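Local coordinates for peroxisomal membrane protein LPX1 (PDB 2Y6U) that acts in yeast peroxisomes as an alpha/beta-hydrolase with acyl esterase, lipase and phospholipase A activity, at residues G62-R74 against H228-R240. Numbering follows the deposited sequence.
Sequences GMSKVVWEYYLPR and HSQILQNIIDFER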
loop_
_atom_site.group_PDB
_atom_site.type_symbol
_atom_site.label_atom_id
_atom_site.label_comp_id
_atom_site.label_asym_id
_atom_site.label_seq_id
_atom_site.Cartn_x
_atom_site.Cartn_y
_atom_site.Cartn_z
ATOM N N GLY A 62 14.628 9.748 15.455
ATOM C CA GLY A 62 15.366 9.703 16.736
ATOM C C GLY A 62 14.546 9.894 17.987
ATOM O O GLY A 62 15.085 9.949 19.085
ATOM N N MET A 63 13.238 9.983 17.859
ATOM C CA MET A 63 12.359 10.144 19.030
ATOM C C MET A 63 11.574 8.873 19.219
ATOM O O MET A 63 12.078 7.778 18.936
ATOM C CB MET A 63 11.478 11.423 18.835
ATOM C CG MET A 63 12.312 12.632 18.628
ATOM S SD MET A 63 11.456 14.127 19.087
ATOM C CE MET A 63 12.264 15.335 18.090
ATOM N N SER A 64 10.325 8.964 19.670
ATOM C CA SER A 64 9.478 7.765 19.877
ATOM C C SER A 64 8.078 8.272 20.099
ATOM O O SER A 64 7.878 9.460 20.219
ATOM C CB SER A 64 9.932 6.982 21.135
ATOM O OG SER A 64 9.623 7.718 22.340
ATOM N N LYS A 65 7.177 7.358 20.350
ATOM C CA LYS A 65 5.798 7.641 20.599
ATOM C C LYS A 65 5.600 8.433 21.900
ATOM O O LYS A 65 4.604 9.110 22.038
ATOM C CB LYS A 65 5.055 6.349 20.664
ATOM C CG LYS A 65 5.419 5.519 21.900
ATOM C CD LYS A 65 4.708 4.140 21.925
ATOM C CE LYS A 65 5.396 3.328 23.023
ATOM N NZ LYS A 65 4.858 1.921 23.219
ATOM N N VAL A 66 6.582 8.402 22.803
ATOM C CA VAL A 66 6.421 9.019 24.099
ATOM C C VAL A 66 6.265 10.553 24.027
ATOM O O VAL A 66 5.669 11.179 24.937
ATOM C CB VAL A 66 7.572 8.668 25.086
ATOM C CG1 VAL A 66 8.869 9.565 24.919
ATOM C CG2 VAL A 66 7.018 8.731 26.519
ATOM N N VAL A 67 6.769 11.150 22.946
ATOM C CA VAL A 67 6.748 12.610 22.804
ATOM C C VAL A 67 5.330 13.158 22.658
ATOM O O VAL A 67 5.097 14.359 22.864
ATOM C CB VAL A 67 7.600 13.119 21.614
ATOM C CG1 VAL A 67 9.094 12.656 21.813
ATOM C CG2 VAL A 67 7.014 12.720 20.239
ATOM N N TRP A 68 4.376 12.263 22.386
ATOM C CA TRP A 68 2.995 12.661 22.286
ATOM C C TRP A 68 2.181 12.432 23.542
ATOM O O TRP A 68 1.019 12.900 23.649
ATOM C CB TRP A 68 2.334 11.959 21.119
ATOM C CG TRP A 68 3.058 12.011 19.843
ATOM C CD1 TRP A 68 3.691 10.976 19.232
ATOM C CD2 TRP A 68 3.226 13.158 18.974
ATOM N NE1 TRP A 68 4.197 11.375 18.028
ATOM C CE2 TRP A 68 3.925 12.695 17.823
ATOM C CE3 TRP A 68 2.860 14.473 19.041
ATOM C CZ2 TRP A 68 4.273 13.513 16.812
ATOM C CZ3 TRP A 68 3.172 15.310 17.945
ATOM C CH2 TRP A 68 3.870 14.816 16.875
ATOM N N GLU A 69 2.748 11.783 24.565
ATOM C CA GLU A 69 1.945 11.592 25.759
ATOM C C GLU A 69 1.437 12.846 26.432
ATOM O O GLU A 69 0.280 12.879 26.893
ATOM C CB GLU A 69 2.625 10.631 26.775
ATOM C CG GLU A 69 2.816 9.273 26.139
ATOM C CD GLU A 69 3.537 8.240 27.141
ATOM O OE1 GLU A 69 3.888 8.603 28.271
ATOM O OE2 GLU A 69 3.816 7.138 26.701
ATOM N N TYR A 70 2.260 13.887 26.505
ATOM C CA TYR A 70 1.860 15.151 27.027
ATOM C C TYR A 70 0.586 15.690 26.304
ATOM O O TYR A 70 -0.171 16.460 26.856
ATOM C CB TYR A 70 3.056 16.127 26.860
ATOM C CG TYR A 70 2.757 17.501 27.299
ATOM C CD1 TYR A 70 2.234 18.443 26.423
ATOM C CD2 TYR A 70 3.009 17.888 28.611
ATOM C CE1 TYR A 70 1.959 19.733 26.831
ATOM C CE2 TYR A 70 2.776 19.232 29.071
ATOM C CZ TYR A 70 2.239 20.157 28.170
ATOM O OH TYR A 70 1.953 21.382 28.656
ATOM N N TYR A 71 0.432 15.344 25.029
ATOM C CA TYR A 71 -0.698 15.848 24.259
ATOM C C TYR A 71 -2.044 15.251 24.657
ATOM O O TYR A 71 -3.113 15.912 24.524
ATOM C CB TYR A 71 -0.508 15.528 22.778
ATOM C CG TYR A 71 0.552 16.383 22.062
ATOM C CD1 TYR A 71 1.872 16.480 22.540
ATOM C CD2 TYR A 71 0.240 17.043 20.854
ATOM C CE1 TYR A 71 2.870 17.278 21.861
ATOM C CE2 TYR A 71 1.208 17.767 20.177
ATOM C CZ TYR A 71 2.503 17.908 20.682
ATOM O OH TYR A 71 3.448 18.664 19.984
ATOM N N LEU A 72 -2.003 14.006 25.125
ATOM C CA LEU A 72 -3.267 13.264 25.322
ATOM C C LEU A 72 -4.322 13.943 26.170
ATOM O O LEU A 72 -5.443 13.991 25.751
ATOM C CB LEU A 72 -2.984 11.842 25.883
ATOM C CG LEU A 72 -2.151 10.993 24.967
ATOM C CD1 LEU A 72 -1.675 9.673 25.737
ATOM C CD2 LEU A 72 -2.921 10.685 23.619
ATOM N N PRO A 73 -3.997 14.478 27.357
ATOM C CA PRO A 73 -5.077 15.107 28.093
ATOM C C PRO A 73 -5.462 16.487 27.545
ATOM O O PRO A 73 -6.449 17.032 27.976
ATOM C CB PRO A 73 -4.552 15.183 29.535
ATOM C CG PRO A 73 -3.114 14.845 29.443
ATOM C CD PRO A 73 -2.745 14.428 28.123
ATOM N N ARG A 74 -4.708 17.016 26.571
ATOM C CA ARG A 74 -4.885 18.395 26.143
ATOM C C ARG A 74 -5.584 18.502 24.775
ATOM O O ARG A 74 -6.013 19.588 24.368
ATOM C CB ARG A 74 -3.514 19.028 26.079
ATOM C CG ARG A 74 -2.996 19.339 27.420
ATOM C CD ARG A 74 -1.510 19.612 27.363
ATOM N NE ARG A 74 -1.074 19.973 28.695
ATOM C CZ ARG A 74 -0.680 19.120 29.639
ATOM N NH1 ARG A 74 -0.605 17.795 29.428
ATOM N NH2 ARG A 74 -0.334 19.600 30.798
ATOM N N HIS A 228 9.989 20.898 26.481
ATOM C CA HIS A 228 9.121 21.114 27.668
ATOM C C HIS A 228 9.536 20.170 28.798
ATOM O O HIS A 228 9.672 18.964 28.559
ATOM C CB HIS A 228 7.669 20.829 27.263
ATOM C CG HIS A 228 6.658 21.238 28.279
ATOM N ND1 HIS A 228 6.488 20.572 29.476
ATOM C CD2 HIS A 228 5.734 22.224 28.259
ATOM C CE1 HIS A 228 5.541 21.177 30.172
ATOM N NE2 HIS A 228 5.043 22.163 29.444
ATOM N N SER A 229 9.720 20.691 30.005
ATOM C CA SER A 229 10.269 19.859 31.090
ATOM C C SER A 229 9.512 18.501 31.281
ATOM O O SER A 229 10.152 17.506 31.611
ATOM C CB SER A 229 10.352 20.654 32.401
ATOM O OG SER A 229 9.062 21.140 32.661
ATOM N N GLN A 230 8.182 18.461 31.084
ATOM C CA GLN A 230 7.451 17.216 31.270
ATOM C C GLN A 230 7.775 16.257 30.143
ATOM O O GLN A 230 7.865 15.061 30.388
ATOM C CB GLN A 230 5.917 17.399 31.377
ATOM C CG GLN A 230 5.501 18.330 32.490
ATOM C CD GLN A 230 3.959 18.517 32.686
ATOM O OE1 GLN A 230 3.524 19.562 33.200
ATOM N NE2 GLN A 230 3.167 17.518 32.308
ATOM N N ILE A 231 7.922 16.749 28.911
ATOM C CA ILE A 231 8.233 15.872 27.793
ATOM C C ILE A 231 9.665 15.327 27.881
ATOM O O ILE A 231 9.912 14.154 27.689
ATOM C CB ILE A 231 7.956 16.576 26.424
ATOM C CG1 ILE A 231 6.457 16.955 26.343
ATOM C CG2 ILE A 231 8.314 15.732 25.213
ATOM C CD1 ILE A 231 6.049 17.694 25.012
ATOM N N LEU A 232 10.576 16.175 28.278
ATOM C CA LEU A 232 11.947 15.745 28.555
ATOM C C LEU A 232 12.005 14.651 29.631
ATOM O O LEU A 232 12.649 13.602 29.432
ATOM C CB LEU A 232 12.774 16.968 28.932
ATOM C CG LEU A 232 14.246 16.744 29.219
ATOM C CD1 LEU A 232 14.873 15.984 28.024
ATOM C CD2 LEU A 232 14.908 18.153 29.505
ATOM N N GLN A 233 11.270 14.840 30.722
ATOM C CA GLN A 233 11.208 13.842 31.780
ATOM C C GLN A 233 10.599 12.564 31.183
ATOM O O GLN A 233 11.101 11.497 31.463
ATOM C CB GLN A 233 10.368 14.309 32.973
ATOM C CG GLN A 233 10.426 13.354 34.206
ATOM C CD GLN A 233 11.827 13.239 34.748
ATOM O OE1 GLN A 233 12.409 14.245 35.126
ATOM N NE2 GLN A 233 12.367 12.017 34.826
ATOM N N ASN A 234 9.514 12.660 30.418
ATOM C CA ASN A 234 8.939 11.451 29.773
ATOM C C ASN A 234 9.927 10.745 28.839
ATOM O O ASN A 234 9.998 9.513 28.837
ATOM C CB ASN A 234 7.745 11.802 28.950
ATOM C CG ASN A 234 6.604 12.242 29.769
ATOM O OD1 ASN A 234 6.565 11.995 31.023
ATOM N ND2 ASN A 234 5.638 12.924 29.095
ATOM N N ILE A 235 10.700 11.548 28.074
ATOM C CA ILE A 235 11.741 11.002 27.188
ATOM C C ILE A 235 12.784 10.265 28.023
ATOM O O ILE A 235 13.175 9.137 27.701
ATOM C CB ILE A 235 12.387 12.087 26.299
ATOM C CG1 ILE A 235 11.395 12.555 25.223
ATOM C CG2 ILE A 235 13.678 11.562 25.677
ATOM C CD1 ILE A 235 11.790 13.898 24.499
ATOM N N ILE A 236 13.250 10.909 29.082
ATOM C CA ILE A 236 14.281 10.338 29.935
ATOM C C ILE A 236 13.855 9.007 30.511
ATOM O O ILE A 236 14.598 8.013 30.462
ATOM C CB ILE A 236 14.715 11.349 31.033
ATOM C CG1 ILE A 236 15.513 12.506 30.394
ATOM C CG2 ILE A 236 15.501 10.621 32.169
ATOM C CD1 ILE A 236 15.616 13.873 31.281
ATOM N N ASP A 237 12.638 8.953 31.023
ATOM C CA ASP A 237 12.120 7.753 31.663
ATOM C C ASP A 237 11.819 6.643 30.646
ATOM O O ASP A 237 11.960 5.432 30.967
ATOM C CB ASP A 237 10.861 8.092 32.489
ATOM C CG ASP A 237 11.194 8.914 33.769
ATOM O OD1 ASP A 237 12.312 8.760 34.276
ATOM O OD2 ASP A 237 10.363 9.737 34.234
ATOM N N PHE A 238 11.385 7.026 29.456
ATOM C CA PHE A 238 10.955 6.019 28.436
ATOM C C PHE A 238 12.184 5.345 27.788
ATOM O O PHE A 238 12.200 4.144 27.515
ATOM C CB PHE A 238 10.118 6.676 27.395
ATOM C CG PHE A 238 9.806 5.797 26.204
ATOM C CD1 PHE A 238 8.727 4.943 26.230
ATOM C CD2 PHE A 238 10.574 5.870 25.058
ATOM C CE1 PHE A 238 8.451 4.143 25.139
ATOM C CE2 PHE A 238 10.319 5.102 23.996
ATOM C CZ PHE A 238 9.252 4.231 24.017
ATOM N N GLU A 239 13.226 6.139 27.558
ATOM C CA GLU A 239 14.432 5.664 26.879
ATOM C C GLU A 239 15.313 4.813 27.771
ATOM O O GLU A 239 16.142 4.071 27.268
ATOM C CB GLU A 239 15.249 6.860 26.302
ATOM C CG GLU A 239 14.647 7.614 25.098
ATOM C CD GLU A 239 14.577 6.720 23.811
ATOM O OE1 GLU A 239 15.372 5.725 23.756
ATOM O OE2 GLU A 239 13.819 7.077 22.833
ATOM N N ARG A 240 15.204 4.950 29.101
ATOM C CA ARG A 240 16.178 4.325 29.976
ATOM C C ARG A 240 16.029 2.801 29.938
ATOM O O ARG A 240 14.936 2.305 30.169
ATOM C CB ARG A 240 15.972 4.831 31.411
ATOM C CG ARG A 240 16.872 4.248 32.441
ATOM C CD ARG A 240 16.404 4.685 33.842
ATOM N NE ARG A 240 16.698 6.081 34.152
ATOM C CZ ARG A 240 15.801 7.076 34.289
ATOM N NH1 ARG A 240 14.499 6.873 34.137
ATOM N NH2 ARG A 240 16.218 8.304 34.603
HETATM O O HOH W 1 14.766 9.276 21.718
HETATM O O HOH W 2 13.328 5.775 20.512
HETATM O O HOH W 3 11.806 8.774 23.293
HETATM O O HOH W 4 5.137 13.446 26.380
#
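V66 and Y70, four residues apart, carry residues 62-74 against helix 229-239. CB of Y70 packs on CG1 of I231 at 3.5 Å, and the Y70 ring continues over CD1 of I231. V66 is wedged between I235 and F238: its CG1 rests on CG1 of I235, while its CB makes a CH-pi contact over the F238 ring, 4.1 Å from the centroid. With CG anti to the backbone N (chi1 171°), F238 swings its ring across V66 and lays the far rim against S64 and the CE of K65, a lysine whose NZ is salt-bridged to D36 and D99. In the alpha/beta-hydrolase fold this joins the loop after strand 51-58 of the central sheet to a helix inserted between strands 164-168 and 286-292, the usual place of the cap. Beside F238 the fit gives way to water: three waters gather on OE2 of E239 and carry it to the carbonyls of G62 and M63 and to OG of S64, while OE1 is hydrogen-bonded to N of M257. A fourth accepts from N of Y70 and ND2 of N234 while donating to O of V66, a backbone oxygen 2.7 Å away. At the more open end the Y70 ring takes the NE2 of Q230 at its edge, 3.7 Å from CE2, and sets CE2 over one face of the H228 ring, the planes at 48°; the phenol OH bonds to D331. With an alanine here the ring is gone, which would probably bare CD1 of I231 and the H228 face and leave D331 without its hydroxyl partner. H228 itself caps the helix, ND1 accepting from N of Q230 nearly in the ring plane.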